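Calcium homeostasis modulator 1 (Oryzias latipes, PDB 6LMT) forms an eight-subunit membrane channel, probably a large-pore one that opens with voltage and low extracellular calcium to pass ions and ATP. Local coordinates at residues V169-A172 with A173-I177. Sequence-based numbering, arbitrary orientation.
Sequences VRVA and ATRYI
Ala173 packs back against Val169 over one turn of a continuous helix, its CB 3.4 Å from Val169 O while its amide N bonds to that same oxygen at 3.0 Å. Further along, the same alpha-helical pattern continues with Arg175 N to Val171 O at 3.0 Å and Tyr176 N to Ala172 O at 3.2 Å. Alanine suits positions 172 and 173, since a single methyl lets other parts of the protein come close to the helix backbone. Val171 contributes a beta-branched flank: its CG1 stands 4.2 Å from Arg175 NE, near the plane at the edge of the guanidinium. With CG anti to its own carbonyl carbon (chi1 -79°), Arg175 runs its aliphatic stem past Val171 O, CG lying 3.4 Å from that oxygen, before NH1 bonds to Cys41 O of the second subunit. Thr174 adds a side-chain bond to the helix pattern. Its hydroxyl sits beside the backbone N, and OG1 donates to Arg170 O at 2.6 Å; the Thr174 amide reaches the same acceptor from the opposite face of the carbonyl plane, so two donors grip one oxygen. Here, near the start of helix 167-202, Thr174 and Ile177 lean on helix 122-128, Ala173 meets the loop at Leu132, and Ala172 packs on Leu163 of the second subunit, placing this turn between its own subunit's fold and the oligomer interface.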
loop_
_atom_site.group_PDB
_atom_site.type_symbol
_atom_site.label_atom_id
_atom_site.label_comp_id
_atom_site.label_asym_id
_atom_site.label_seq_id
_atom_site.Cartn_x
_atom_site.Cartn_y
_atom_site.Cartn_z
ATOM N N VAL A 169 19.792 23.817 -31.083
ATOM C CA VAL A 169 19.590 23.101 -32.336
ATOM C C VAL A 169 19.114 21.683 -32.065
ATOM O O VAL A 169 18.290 21.141 -32.803
ATOM C CB VAL A 169 20.892 23.139 -33.156
ATOM C CG1 VAL A 169 20.807 22.298 -34.397
ATOM C CG2 VAL A 169 21.176 24.535 -33.545
ATOM N N ARG A 170 19.584 21.082 -30.980
ATOM C CA ARG A 170 19.163 19.734 -30.642
ATOM C C ARG A 170 17.709 19.702 -30.207
ATOM O O ARG A 170 16.973 18.804 -30.602
ATOM C CB ARG A 170 20.048 19.172 -29.545
ATOM C CG ARG A 170 19.772 17.749 -29.257
ATOM C CD ARG A 170 20.483 17.282 -28.037
ATOM N NE ARG A 170 20.065 18.036 -26.869
ATOM C CZ ARG A 170 18.961 17.805 -26.176
ATOM N NH1 ARG A 170 18.140 16.832 -26.519
ATOM N NH2 ARG A 170 18.675 18.554 -25.130
ATOM N N VAL A 171 17.278 20.671 -29.402
ATOM C CA VAL A 171 15.897 20.715 -28.931
ATOM C C VAL A 171 14.937 21.003 -30.081
ATOM O O VAL A 171 13.858 20.411 -30.164
ATOM C CB VAL A 171 15.780 21.737 -27.784
ATOM C CG1 VAL A 171 14.361 22.097 -27.489
ATOM C CG2 VAL A 171 16.370 21.154 -26.538
ATOM N N ALA A 172 15.339 21.860 -31.016
ATOM C CA ALA A 172 14.477 22.172 -32.147
ATOM C C ALA A 172 14.361 21.001 -33.111
ATOM O O ALA A 172 13.277 20.730 -33.634
ATOM C CB ALA A 172 14.996 23.405 -32.867
ATOM N N ALA A 173 15.456 20.288 -33.353
ATOM C CA ALA A 173 15.414 19.136 -34.245
ATOM C C ALA A 173 14.712 17.948 -33.613
ATOM O O ALA A 173 14.070 17.170 -34.316
ATOM C CB ALA A 173 16.830 18.754 -34.659
ATOM N N THR A 174 14.822 17.793 -32.300
ATOM C CA THR A 174 14.121 16.724 -31.610
ATOM C C THR A 174 12.619 16.954 -31.609
ATOM O O THR A 174 11.850 16.010 -31.785
ATOM C CB THR A 174 14.654 16.601 -30.190
ATOM O OG1 THR A 174 16.058 16.369 -30.250
ATOM C CG2 THR A 174 14.011 15.466 -29.442
ATOM N N ARG A 175 12.181 18.200 -31.428
ATOM C CA ARG A 175 10.755 18.499 -31.441
ATOM C C ARG A 175 10.140 18.339 -32.813
ATOM O O ARG A 175 8.985 17.925 -32.922
ATOM C CB ARG A 175 10.507 19.906 -30.942
ATOM C CG ARG A 175 10.550 20.014 -29.480
ATOM C CD ARG A 175 10.311 21.402 -29.102
ATOM N NE ARG A 175 10.190 21.560 -27.667
ATOM C CZ ARG A 175 9.046 21.460 -27.004
ATOM N NH1 ARG A 175 7.928 21.214 -27.649
ATOM N NH2 ARG A 175 9.019 21.633 -25.700
ATOM N N TYR A 176 10.890 18.666 -33.856
ATOM C CA TYR A 176 10.407 18.497 -35.215
ATOM C C TYR A 176 10.227 17.032 -35.575
ATOM O O TYR A 176 9.215 16.658 -36.167
ATOM C CB TYR A 176 11.371 19.192 -36.163
ATOM C CG TYR A 176 11.137 18.940 -37.616
ATOM C CD1 TYR A 176 10.005 19.406 -38.247
ATOM C CD2 TYR A 176 12.076 18.275 -38.368
ATOM C CE1 TYR A 176 9.801 19.193 -39.570
ATOM C CE2 TYR A 176 11.883 18.061 -39.696
ATOM C CZ TYR A 176 10.743 18.526 -40.293
ATOM O OH TYR A 176 10.539 18.311 -41.626
ATOM N N ILE A 177 11.181 16.183 -35.214
ATOM C CA ILE A 177 11.080 14.777 -35.577
ATOM C C ILE A 177 10.080 14.046 -34.692
ATOM O O ILE A 177 9.357 13.173 -35.171
ATOM C CB ILE A 177 12.482 14.144 -35.558
ATOM C CG1 ILE A 177 13.331 14.750 -36.665
ATOM C CG2 ILE A 177 12.443 12.677 -35.789
ATOM C CD1 ILE A 177 14.772 14.356 -36.599
#